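Local coordinates for protein putative S41 protease (Bacteroides fragilis NCTC 9343, PDB 3K50) that is of unconfirmed function but probably hydrolyses peptide bonds as a serine peptidase of family S41, at residues Met23-Leu28 against Asp266-Ala271; Glu69-Tyr74 against Leu130-Thr135; Asn185-Gly190 against Lys395-Ile400; Ala304-Ile309 against Thr323-Glu328. One frame throughout, in Å; residues are numbered along the deposited sequence. Where two conformers were deposited one is given.

Interaction 1 of 4, residues Met23-Leu28 against Asp266-Ala271; sequences MRQEYL and DKRVEA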
loop_
_atom_site.group_PDB
_atom_site.type_symbol
_atom_site.label_atom_id
_atom_site.label_comp_id
_atom_site.label_asym_id
_atom_site.label_seq_id
_atom_site.Cartn_x
_atom_site.Cartn_y
_atom_site.Cartn_z
HETATM N N MSE A 23 4.290 23.786 9.899
HETATM C CA MSE A 23 2.866 23.613 9.569
HETATM C C MSE A 23 2.215 24.939 9.162
HETATM O O MSE A 23 1.485 25.010 8.209
HETATM C CB MSE A 23 2.076 22.991 10.757
HETATM C CG MSE A 23 2.294 21.485 10.899
HETATM SE SE MSE A 23 1.210 20.742 12.368
HETATM C CE MSE A 23 -0.574 20.826 11.542
ATOM N N ARG A 24 2.476 25.999 9.903
ATOM C CA ARG A 24 1.835 27.268 9.578
ATOM C C ARG A 24 2.296 27.752 8.155
ATOM O O ARG A 24 1.555 28.423 7.468
ATOM C CB ARG A 24 2.003 28.285 10.732
ATOM C CG ARG A 24 1.120 27.892 11.917
ATOM C CD ARG A 24 1.104 28.850 13.111
ATOM N NE ARG A 24 0.334 28.345 14.261
ATOM C CZ ARG A 24 -0.991 28.364 14.383
ATOM N NH1 ARG A 24 -1.775 28.872 13.447
ATOM N NH2 ARG A 24 -1.545 27.868 15.477
ATOM N N GLN A 25 3.482 27.344 7.702
ATOM C CA GLN A 25 3.958 27.757 6.404
ATOM C C GLN A 25 3.505 26.812 5.299
ATOM O O GLN A 25 3.071 27.271 4.244
ATOM C CB GLN A 25 5.502 27.870 6.393
ATOM C CG GLN A 25 6.132 28.100 4.958
ATOM C CD GLN A 25 5.599 29.337 4.163
ATOM O OE1 GLN A 25 5.376 29.248 2.947
ATOM N NE2 GLN A 25 5.381 30.468 4.854
ATOM N N GLU A 26 3.578 25.503 5.544
ATOM C CA GLU A 26 3.428 24.508 4.485
ATOM C C GLU A 26 2.141 23.701 4.415
ATOM O O GLU A 26 1.892 23.063 3.410
ATOM C CB GLU A 26 4.532 23.459 4.646
ATOM C CG GLU A 26 5.944 23.968 4.731
ATOM C CD GLU A 26 6.486 24.521 3.428
ATOM O OE1 GLU A 26 5.846 24.364 2.394
ATOM O OE2 GLU A 26 7.577 25.113 3.443
ATOM N N TYR A 27 1.358 23.697 5.483
ATOM C CA TYR A 27 0.144 22.918 5.565
ATOM C C TYR A 27 -0.944 23.396 4.617
ATOM O O TYR A 27 -1.235 24.595 4.567
ATOM C CB TYR A 27 -0.403 23.033 6.992
ATOM C CG TYR A 27 -1.490 22.074 7.440
ATOM C CD1 TYR A 27 -1.523 20.738 7.016
ATOM C CD2 TYR A 27 -2.361 22.443 8.433
ATOM C CE1 TYR A 27 -2.504 19.856 7.502
ATOM C CE2 TYR A 27 -3.330 21.533 8.986
ATOM C CZ TYR A 27 -3.372 20.244 8.511
ATOM O OH TYR A 27 -4.268 19.336 9.034
ATOM N N LEU A 28 -1.577 22.446 3.906
ATOM C CA LEU A 28 -2.682 22.751 3.019
ATOM C C LEU A 28 -3.719 23.552 3.762
ATOM O O LEU A 28 -4.199 24.578 3.255
ATOM C CB LEU A 28 -3.371 21.491 2.459
ATOM C CG LEU A 28 -4.538 21.689 1.486
ATOM C CD1 LEU A 28 -4.147 22.436 0.200
ATOM C CD2 LEU A 28 -5.195 20.366 1.159
ATOM N N ASP A 266 -2.994 28.947 -0.393
ATOM C CA ASP A 266 -2.700 30.271 -0.961
ATOM C C ASP A 266 -1.305 30.807 -0.646
ATOM O O ASP A 266 -0.927 31.790 -1.203
ATOM C CB ASP A 266 -3.785 31.298 -0.660
ATOM C CG ASP A 266 -4.075 31.508 0.837
ATOM O OD1 ASP A 266 -3.240 31.212 1.703
ATOM O OD2 ASP A 266 -5.193 32.008 1.113
ATOM N N LYS A 267 -0.549 30.160 0.223
ATOM C CA LYS A 267 0.811 30.542 0.502
ATOM C C LYS A 267 1.797 29.764 -0.362
ATOM O O LYS A 267 2.980 30.057 -0.299
ATOM C CB LYS A 267 1.211 30.207 1.963
ATOM C CG LYS A 267 0.691 31.140 3.067
ATOM C CD LYS A 267 0.974 30.517 4.407
ATOM C CE LYS A 267 0.965 31.537 5.522
ATOM N NZ LYS A 267 1.076 30.882 6.840
ATOM N N ARG A 268 1.349 28.695 -1.035
ATOM C CA ARG A 268 2.259 27.827 -1.782
ATOM C C ARG A 268 1.819 27.552 -3.232
ATOM O O ARG A 268 1.984 26.459 -3.779
ATOM C CB ARG A 268 2.485 26.529 -0.983
ATOM C CG ARG A 268 3.376 26.672 0.282
ATOM C CD ARG A 268 4.864 26.925 -0.103
ATOM N NE ARG A 268 5.775 27.153 1.033
ATOM C CZ ARG A 268 7.080 27.455 0.919
ATOM N NH1 ARG A 268 7.673 27.573 -0.269
ATOM N NH2 ARG A 268 7.818 27.640 1.999
ATOM N N VAL A 269 1.297 28.609 -3.868
ATOM C CA VAL A 269 0.856 28.599 -5.294
ATOM C C VAL A 269 1.986 28.189 -6.238
ATOM O O VAL A 269 1.764 27.451 -7.206
ATOM C CB VAL A 269 0.271 29.987 -5.783
ATOM C CG1 VAL A 269 1.330 31.137 -5.800
ATOM C CG2 VAL A 269 -0.332 29.848 -7.160
ATOM N N GLU A 270 3.193 28.658 -5.929
ATOM C CA GLU A 270 4.420 28.314 -6.654
ATOM C C GLU A 270 4.586 26.814 -6.818
ATOM O O GLU A 270 5.138 26.376 -7.848
ATOM C CB GLU A 270 5.660 28.872 -5.909
ATOM C CG GLU A 270 5.924 28.079 -4.531
ATOM C CD GLU A 270 6.470 28.905 -3.350
ATOM O OE1 GLU A 270 7.715 29.021 -3.198
ATOM O OE2 GLU A 270 5.642 29.366 -2.517
ATOM N N ALA A 271 4.098 26.021 -5.849
ATOM C CA ALA A 271 4.227 24.541 -5.920
ATOM C C ALA A 271 3.184 23.854 -6.799
ATOM O O ALA A 271 3.334 22.690 -7.143
ATOM C CB ALA A 271 4.229 23.924 -4.497
#
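Gln25 faces Lys267 and Glu26 faces Arg268, each pair with CA atoms 7.2 Å apart, where the last turn of helix 18-26 meets the hairpin loop between antiparallel strands 258-263 and 273-276. At this separation the backbones do not pair, and long polar side chains span the gap. Lys267 runs out extended, and its NZ donates to Arg24 O at 2.6 Å, coming from above the carbonyl plane. A lysine suits the C-terminal end of a helix, where carbonyl oxygens gather, and this one also makes a cation-pi contact with Tyr30. Arg268 was modelled in two conformers, so what follows holds for one of them. The planes of its guanidinium and the Glu26 carboxylate are only 19° apart, and a salt bridge joins Arg268 NH2 to Glu26 OE2 at 2.9 Å. Both chains bend at chi2 (-71° in each), which brings the two charged ends together. Within its own loop Arg268 pairs with Glu270 as well, so one cation links two carboxylates in a salt-bridge network. The Gln25 amide stands almost perpendicular to the guanidinium, at 86°, with Gln25 OE1 2.9 Å from Arg268 NE.

Interaction 2 of 4, residues Glu69-Tyr74 against Leu130-Thr135; sequences EPIPSY and LLQGST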
loop_
_atom_site.group_PDB
_atom_site.type_symbol
_atom_site.label_atom_id
_atom_site.label_comp_id
_atom_site.label_asym_id
_atom_site.label_seq_id
_atom_site.Cartn_x
_atom_site.Cartn_y
_atom_site.Cartn_z
ATOM N N GLU A 69 18.285 2.404 9.720
ATOM C CA GLU A 69 17.926 1.310 8.830
ATOM C C GLU A 69 16.542 0.848 9.225
ATOM O O GLU A 69 16.080 1.208 10.306
ATOM C CB GLU A 69 18.926 0.160 8.950
ATOM C CG GLU A 69 18.987 -0.502 10.307
ATOM C CD GLU A 69 19.973 -1.681 10.370
ATOM O OE1 GLU A 69 20.668 -1.982 9.364
ATOM O OE2 GLU A 69 20.043 -2.320 11.443
ATOM N N PRO A 70 15.839 0.109 8.344
ATOM C CA PRO A 70 14.537 -0.426 8.799
ATOM C C PRO A 70 14.645 -1.333 10.033
ATOM O O PRO A 70 15.621 -2.092 10.188
ATOM C CB PRO A 70 14.023 -1.217 7.573
ATOM C CG PRO A 70 14.707 -0.568 6.376
ATOM C CD PRO A 70 16.094 -0.190 6.910
ATOM N N ILE A 71 13.653 -1.251 10.912
ATOM C CA ILE A 71 13.646 -2.066 12.114
ATOM C C ILE A 71 13.787 -3.515 11.650
ATOM O O ILE A 71 13.125 -3.920 10.698
ATOM C CB ILE A 71 12.345 -1.898 12.901
ATOM C CG1 ILE A 71 12.238 -0.481 13.493
ATOM C CG2 ILE A 71 12.314 -2.916 14.048
ATOM C CD1 ILE A 71 10.822 -0.012 13.819
ATOM N N PRO A 72 14.686 -4.286 12.256
ATOM C CA PRO A 72 14.819 -5.693 11.788
ATOM C C PRO A 72 13.540 -6.505 11.898
ATOM O O PRO A 72 12.710 -6.254 12.782
ATOM C CB PRO A 72 15.912 -6.281 12.679
ATOM C CG PRO A 72 16.624 -5.122 13.268
ATOM C CD PRO A 72 15.657 -3.958 13.316
ATOM N N SER A 73 13.377 -7.473 10.995
ATOM C CA SER A 73 12.145 -8.293 10.957
ATOM C C SER A 73 12.394 -9.578 10.215
ATOM O O SER A 73 13.452 -9.735 9.600
ATOM C CB SER A 73 10.966 -7.543 10.309
ATOM O OG SER A 73 11.139 -7.323 8.915
ATOM N N TYR A 74 11.442 -10.513 10.334
ATOM C CA TYR A 74 11.560 -11.833 9.683
ATOM C C TYR A 74 11.139 -11.793 8.193
ATOM O O TYR A 74 11.475 -12.685 7.419
ATOM C CB TYR A 74 10.725 -12.850 10.439
ATOM C CG TYR A 74 11.296 -13.302 11.786
ATOM C CD1 TYR A 74 12.525 -13.977 11.870
ATOM C CD2 TYR A 74 10.573 -13.126 12.939
ATOM C CE1 TYR A 74 13.043 -14.410 13.121
ATOM C CE2 TYR A 74 11.036 -13.587 14.172
ATOM C CZ TYR A 74 12.260 -14.220 14.259
ATOM O OH TYR A 74 12.664 -14.641 15.477
ATOM N N LEU A 130 6.670 -12.965 16.647
ATOM C CA LEU A 130 6.476 -13.182 15.188
ATOM C C LEU A 130 7.137 -12.110 14.315
ATOM O O LEU A 130 7.333 -12.326 13.121
ATOM C CB LEU A 130 4.978 -13.210 14.849
ATOM C CG LEU A 130 4.291 -14.468 15.397
ATOM C CD1 LEU A 130 2.771 -14.365 15.445
ATOM C CD2 LEU A 130 4.763 -15.716 14.602
ATOM N N LEU A 131 7.456 -10.958 14.908
ATOM C CA LEU A 131 7.985 -9.821 14.181
ATOM C C LEU A 131 9.496 -9.867 14.013
ATOM O O LEU A 131 10.014 -9.550 12.949
ATOM C CB LEU A 131 7.578 -8.551 14.900
ATOM C CG LEU A 131 6.107 -8.151 14.896
ATOM C CD1 LEU A 131 5.956 -6.899 15.762
ATOM C CD2 LEU A 131 5.631 -7.846 13.497
ATOM N N GLN A 132 10.201 -10.288 15.044
ATOM C CA GLN A 132 11.663 -10.338 15.012
ATOM C C GLN A 132 12.198 -11.210 16.112
ATOM O O GLN A 132 11.466 -11.540 17.033
ATOM C CB GLN A 132 12.205 -8.935 15.213
ATOM C CG GLN A 132 11.484 -8.222 16.332
ATOM C CD GLN A 132 12.272 -7.076 16.874
ATOM O OE1 GLN A 132 12.717 -6.196 16.125
ATOM N NE2 GLN A 132 12.472 -7.080 18.197
ATOM N N GLY A 133 13.475 -11.571 16.016
ATOM C CA GLY A 133 14.108 -12.396 17.018
ATOM C C GLY A 133 15.187 -13.270 16.431
ATOM O O GLY A 133 15.680 -13.016 15.331
ATOM N N SER A 134 15.536 -14.303 17.182
ATOM C CA SER A 134 16.565 -15.249 16.786
ATOM C C SER A 134 15.962 -16.313 15.865
ATOM O O SER A 134 14.781 -16.200 15.480
ATOM C CB SER A 134 17.182 -15.898 18.042
ATOM O OG SER A 134 16.153 -16.522 18.801
ATOM N N THR A 135 16.784 -17.305 15.478
ATOM C CA THR A 135 16.355 -18.416 14.663
ATOM C C THR A 135 15.242 -19.117 15.415
ATOM O O THR A 135 15.302 -19.189 16.632
ATOM C CB THR A 135 17.521 -19.374 14.409
ATOM O OG1 THR A 135 18.527 -18.673 13.669
ATOM C CG2 THR A 135 17.072 -20.588 13.617
#
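In the PDZ-like part of the chain, the loop leading into strand 76-82 meets the loop leading into strand 136-146, with Tyr74 at the centre. The touching parts, 71-74 and 130-134, run almost at right angles, 93° apart, and contact is densest at the tyrosine. Its two polar ends grip the same loop. Tyr74 N donates to Leu131 O at 3.1 Å, a bent bond with 141° at the hydrogen. At the far end of the ring Tyr74 OH donates to Ser134 O over 2.6 Å, lying in the carbonyl plane on a lone pair. With CG beside the backbone N (chi1 -74°), the ring is sent along the loop from one acceptor to the other. Leu130 O lies at the ring edge, 3.3 Å from Tyr74 CD2, while the backbone of Gln132 passes close to Tyr74 CE2, at an oblique position to the ring. Leu131 O takes a second, weaker donor: Ser73 CA approaches it at 3.2 Å in a CA-H...O contact. Glycine suits position 133, where a side chain would jam against the preceding carbonyl and clash with the tyrosine hydroxyl. Tyr74 packs on Met165 of strand 154-165 and its backbone bonds to Ala103 in helix 102-105, while Leu130 reaches inward to Phe76 and Tyr78 of strand 76-82 and to Ile114 and Met117 of strand 113-117.

Interaction 3 of 4, residues Asn185-Gly190 against Lys395-Ile400; sequences NGKKVG and KIMSGI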
loop_
_atom_site.group_PDB
_atom_site.type_symbol
_atom_site.label_atom_id
_atom_site.label_comp_id
_atom_site.label_asym_id
_atom_site.label_seq_id
_atom_site.Cartn_x
_atom_site.Cartn_y
_atom_site.Cartn_z
ATOM N N ASN A 185 -9.429 -17.342 -21.155
ATOM C CA ASN A 185 -10.573 -17.240 -22.091
ATOM C C ASN A 185 -10.350 -16.291 -23.291
ATOM O O ASN A 185 -11.164 -15.400 -23.608
ATOM C CB ASN A 185 -11.813 -16.878 -21.273
ATOM C CG ASN A 185 -12.145 -17.978 -20.254
ATOM O OD1 ASN A 185 -12.092 -19.152 -20.593
ATOM N ND2 ASN A 185 -12.466 -17.608 -19.021
ATOM N N GLY A 186 -9.200 -16.440 -23.918
ATOM C CA GLY A 186 -8.893 -15.691 -25.143
ATOM C C GLY A 186 -8.292 -14.320 -24.958
ATOM O O GLY A 186 -8.077 -13.588 -25.948
ATOM N N LYS A 187 -8.038 -13.976 -23.697
ATOM C CA LYS A 187 -7.448 -12.708 -23.317
ATOM C C LYS A 187 -6.037 -12.962 -22.812
ATOM O O LYS A 187 -5.711 -14.067 -22.391
ATOM C CB LYS A 187 -8.281 -12.077 -22.228
ATOM C CG LYS A 187 -9.717 -11.756 -22.641
ATOM C CD LYS A 187 -10.595 -11.495 -21.424
ATOM C CE LYS A 187 -11.998 -10.983 -21.817
ATOM N NZ LYS A 187 -11.961 -9.543 -22.304
ATOM N N LYS A 188 -5.199 -11.936 -22.866
ATOM C CA LYS A 188 -3.831 -12.024 -22.353
ATOM C C LYS A 188 -3.790 -10.978 -21.227
ATOM O O LYS A 188 -3.845 -9.764 -21.462
ATOM C CB LYS A 188 -2.800 -11.815 -23.439
ATOM C CG LYS A 188 -2.998 -12.782 -24.679
ATOM C CD LYS A 188 -1.848 -12.690 -25.728
ATOM C CE LYS A 188 -2.165 -13.436 -27.097
ATOM N N VAL A 189 -3.762 -11.491 -20.005
ATOM C CA VAL A 189 -3.923 -10.696 -18.805
ATOM C C VAL A 189 -2.630 -10.423 -18.065
ATOM O O VAL A 189 -1.928 -11.345 -17.594
ATOM C CB VAL A 189 -4.947 -11.344 -17.840
ATOM C CG1 VAL A 189 -5.303 -10.322 -16.708
ATOM C CG2 VAL A 189 -6.214 -11.765 -18.564
ATOM N N GLY A 190 -2.305 -9.130 -17.976
ATOM C CA GLY A 190 -1.154 -8.710 -17.193
ATOM C C GLY A 190 -1.568 -8.623 -15.726
ATOM O O GLY A 190 -2.589 -8.027 -15.423
ATOM N N LYS A 395 -12.973 -13.745 -13.625
ATOM C CA LYS A 395 -14.318 -14.165 -13.918
ATOM C C LYS A 395 -15.153 -12.989 -14.431
ATOM O O LYS A 395 -15.943 -13.132 -15.383
ATOM C CB LYS A 395 -15.004 -14.796 -12.685
ATOM C CG LYS A 395 -14.500 -16.220 -12.273
ATOM C CD LYS A 395 -15.456 -16.755 -11.160
ATOM C CE LYS A 395 -15.052 -18.094 -10.468
ATOM N NZ LYS A 395 -14.227 -18.937 -11.337
ATOM N N ILE A 396 -15.031 -11.844 -13.779
ATOM C CA ILE A 396 -15.817 -10.673 -14.178
ATOM C C ILE A 396 -15.493 -10.247 -15.623
ATOM O O ILE A 396 -16.388 -10.027 -16.392
ATOM C CB ILE A 396 -15.619 -9.516 -13.213
ATOM C CG1 ILE A 396 -16.383 -9.825 -11.911
ATOM C CG2 ILE A 396 -16.142 -8.189 -13.806
ATOM C CD1 ILE A 396 -15.713 -9.280 -10.601
HETATM N N MSE A 397 -14.224 -10.236 -16.006
HETATM C CA MSE A 397 -13.878 -9.827 -17.359
HETATM C C MSE A 397 -14.354 -10.857 -18.381
HETATM O O MSE A 397 -14.499 -10.553 -19.546
HETATM C CB MSE A 397 -12.365 -9.570 -17.485
HETATM C CG MSE A 397 -11.516 -10.825 -17.509
HETATM SE SE MSE A 397 -9.604 -10.519 -17.668
HETATM C CE MSE A 397 -9.281 -9.606 -15.939
ATOM N N SER A 398 -14.585 -12.084 -17.963
ATOM C CA SER A 398 -15.026 -13.118 -18.887
ATOM C C SER A 398 -16.529 -13.303 -18.859
ATOM O O SER A 398 -17.038 -14.163 -19.567
ATOM C CB SER A 398 -14.404 -14.469 -18.489
ATOM O OG SER A 398 -13.040 -14.468 -18.671
ATOM N N GLY A 399 -17.230 -12.575 -18.007
ATOM C CA GLY A 399 -18.686 -12.716 -17.841
ATOM C C GLY A 399 -19.181 -13.908 -17.063
ATOM O O GLY A 399 -20.356 -14.218 -17.128
ATOM N N ILE A 400 -18.292 -14.597 -16.354
ATOM C CA ILE A 400 -18.598 -15.797 -15.570
ATOM C C ILE A 400 -19.329 -15.342 -14.332
ATOM O O ILE A 400 -20.324 -15.972 -13.909
ATOM C CB ILE A 400 -17.315 -16.612 -15.205
ATOM C CG1 ILE A 400 -16.661 -17.182 -16.469
ATOM C CG2 ILE A 400 -17.652 -17.795 -14.272
ATOM C CD1 ILE A 400 -15.147 -17.568 -16.382
HETATM O O HOH W 1 -13.970 -8.133 -20.829
#
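Asn185 and Ser398 bring the backbones nearest, with CA atoms 6.9 Å apart, where the tight turn of a beta hairpin and the start of strand 187-194 meet the C-terminal end of helix 388-398. Asn185 and Gly186 are the two turn residues between strands 176-184 and 187-194, and their positive phi angles fit a type I' turn, in which asparagine and glycine are readily accommodated. The helix ends in a Schellman motif, with Gly399 at positive phi. Across the gap, Asn185 ND2 donates to Ser398 OG at 3.2 Å, a nearly straight bond (164° at the hydrogen) that lies close to the amide plane. The serine hydroxyl is bonded as well to Leu394 O in the preceding turn of the helix, which holds it in position to receive the amide. Met397, a selenomethionine, and Lys187 slide past each other in opposite directions, Lys187 CD lying 4.0 Å from Met397 SE. Met397 SE also rests on Val189 CG2, 3.7 Å away. Met397 CG sits between its own backbone N and carbonyl carbon (chi1 74°), and a bend at chi3 turns the end of the chain along Val189. At its tip, Lys187 forms a salt bridge with Glu226. One water accepts from Lys187 NZ at 2.9 Å and donates to Met397 O at 2.8 Å. Lysine therefore serves twice: its CD methylene lies against the selenomethionine chain, while its ammonium, carried past the apolar patch, links the neighbouring strand and, through water, a carbonyl at the helix end.

Interaction 4 of 4, residues Ala304-Ile309 against Thr323-Glu328; sequences AAEMVI and TKTAGE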
loop_
_atom_site.group_PDB
_atom_site.type_symbol
_atom_site.label_atom_id
_atom_site.label_comp_id
_atom_site.label_asym_id
_atom_site.label_seq_id
_atom_site.Cartn_x
_atom_site.Cartn_y
_atom_site.Cartn_z
ATOM N N ALA A 304 -1.560 7.874 -2.773
ATOM C CA ALA A 304 -1.166 7.754 -4.164
ATOM C C ALA A 304 -1.934 6.617 -4.860
ATOM O O ALA A 304 -2.297 6.739 -6.037
ATOM C CB ALA A 304 0.379 7.556 -4.265
ATOM N N ALA A 305 -2.191 5.509 -4.142
ATOM C CA ALA A 305 -2.892 4.351 -4.699
ATOM C C ALA A 305 -4.314 4.782 -5.109
ATOM O O ALA A 305 -4.822 4.399 -6.139
ATOM C CB ALA A 305 -2.934 3.219 -3.691
ATOM N N GLU A 306 -4.908 5.625 -4.305
ATOM C CA GLU A 306 -6.264 6.146 -4.552
ATOM C C GLU A 306 -6.274 7.198 -5.645
ATOM O O GLU A 306 -7.257 7.334 -6.388
ATOM C CB GLU A 306 -6.846 6.694 -3.278
ATOM C CG GLU A 306 -7.115 5.626 -2.218
ATOM C CD GLU A 306 -7.601 6.202 -0.913
ATOM O OE1 GLU A 306 -6.748 6.705 -0.118
ATOM O OE2 GLU A 306 -8.829 6.121 -0.666
HETATM N N MSE A 307 -5.181 7.922 -5.749
HETATM C CA MSE A 307 -4.981 8.912 -6.835
HETATM C C MSE A 307 -4.993 8.252 -8.199
HETATM O O MSE A 307 -5.540 8.804 -9.149
HETATM C CB MSE A 307 -3.668 9.658 -6.604
HETATM C CG MSE A 307 -3.220 10.689 -7.698
HETATM SE SE MSE A 307 -2.545 9.921 -9.415
HETATM C CE MSE A 307 -1.200 11.368 -10.150
ATOM N N VAL A 308 -4.429 7.056 -8.291
ATOM C CA VAL A 308 -4.412 6.333 -9.527
ATOM C C VAL A 308 -5.813 5.991 -9.936
ATOM O O VAL A 308 -6.205 6.136 -11.102
ATOM C CB VAL A 308 -3.570 5.019 -9.409
ATOM C CG1 VAL A 308 -3.801 4.154 -10.642
ATOM C CG2 VAL A 308 -2.118 5.385 -9.191
ATOM N N ILE A 309 -6.591 5.537 -8.996
ATOM C CA ILE A 309 -7.996 5.246 -9.279
ATOM C C ILE A 309 -8.750 6.502 -9.691
ATOM O O ILE A 309 -9.452 6.522 -10.706
ATOM C CB ILE A 309 -8.739 4.601 -8.056
ATOM C CG1 ILE A 309 -8.097 3.234 -7.700
ATOM C CG2 ILE A 309 -10.244 4.527 -8.320
ATOM C CD1 ILE A 309 -8.517 2.686 -6.268
ATOM N N THR A 323 -12.281 -4.453 -0.995
ATOM C CA THR A 323 -13.017 -3.727 0.038
ATOM C C THR A 323 -12.705 -2.244 -0.126
ATOM O O THR A 323 -11.786 -1.886 -0.837
ATOM C CB THR A 323 -12.733 -4.243 1.457
ATOM O OG1 THR A 323 -11.333 -4.255 1.729
ATOM C CG2 THR A 323 -13.336 -5.694 1.683
ATOM N N LYS A 324 -13.451 -1.393 0.538
ATOM C CA LYS A 324 -13.296 0.063 0.368
ATOM C C LYS A 324 -11.880 0.575 0.671
ATOM O O LYS A 324 -11.200 0.047 1.595
ATOM C CB LYS A 324 -14.402 0.734 1.219
ATOM C CG LYS A 324 -14.453 2.196 1.117
ATOM C CD LYS A 324 -15.843 2.834 1.227
ATOM C CE LYS A 324 -16.312 3.273 2.594
ATOM N NZ LYS A 324 -17.070 4.635 2.393
ATOM N N THR A 325 -11.410 1.564 -0.101
ATOM C CA THR A 325 -10.086 2.197 0.078
ATOM C C THR A 325 -10.098 3.108 1.311
ATOM O O THR A 325 -11.121 3.300 1.911
ATOM C CB THR A 325 -9.594 2.963 -1.184
ATOM O OG1 THR A 325 -10.443 4.102 -1.450
ATOM C CG2 THR A 325 -9.565 2.019 -2.366
ATOM N N ALA A 326 -8.939 3.654 1.665
ATOM C CA ALA A 326 -8.744 4.374 2.935
ATOM C C ALA A 326 -9.415 5.740 3.031
ATOM O O ALA A 326 -9.767 6.194 4.119
ATOM C CB ALA A 326 -7.267 4.561 3.206
ATOM N N GLY A 327 -9.569 6.394 1.912
ATOM C CA GLY A 327 -10.166 7.754 1.922
ATOM C C GLY A 327 -9.163 8.908 2.041
ATOM O O GLY A 327 -9.532 10.043 2.374
ATOM N N GLU A 328 -7.888 8.660 1.773
ATOM C CA GLU A 328 -6.881 9.740 1.853
ATOM C C GLU A 328 -6.872 10.555 0.522
ATOM O O GLU A 328 -6.153 10.250 -0.368
ATOM C CB GLU A 328 -5.498 9.171 2.240
ATOM C CG GLU A 328 -4.482 10.222 2.584
ATOM C CD GLU A 328 -3.245 9.577 3.123
ATOM O OE1 GLU A 328 -3.300 9.135 4.283
ATOM O OE2 GLU A 328 -2.248 9.479 2.369
#
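Glu306, in the first turn of helix 304-312, carries this buried contact with the loop Thr323-Glu328, inside the peptidase family S41 region of the ClpP/crotonase clan. The helix connects parallel strands 292-297 and 317-322 in a beta-alpha-beta unit, and the loop follows the second strand. Hydrogen bonds dominate. Glu306 OE2 accepts twice, both times at 2.7 Å: from Gly327 N on its syn side and from Thr325 OG1 on its anti side. Glu306 OE1 takes Glu328 N at 2.9 Å, again syn, and is also bonded to Gly303 N just before the helix. Extended beyond CG (chi2 176°), the glutamate presents both oxygens to the loop, so that several donors fix the rotation of the carboxylate. A carboxylate suits a loop offering successive amide hydrogens, and glycine suits position 327, where phi is +91°. Thr325 OG1 has a second partner in Phe364 N, while the carboxylate of Glu328 pairs with Arg302. Apolar contact is slight: threonine carries both a hydroxyl and a methyl, and with OG1 turned to the glutamate, Thr325 CG2 meets Ile309 CD1 tip to tip at 4.1 Å.

From the N terminus, residues 23-28 open interaction 1, which closes only at 266-271 and ties the N-terminal helix to a hairpin of the S41 region. Interaction 2 is nested inside that span, joining the loop before strand 76-82 to the loop before strand 136-146 of the same antiparallel sheet. Interaction 3 opens at 185-190 before interaction 1 has closed, so the two cross; it ends at 395-400, fastening the C-terminal helix to the mixed sheet. Within its loop nests interaction 4, a short closure near the centre of the chain, between helix 304-312 and the loop after strand 317-322. None touch: the nearest two, interactions 1 and 4, have nearest atoms about 10 Å apart.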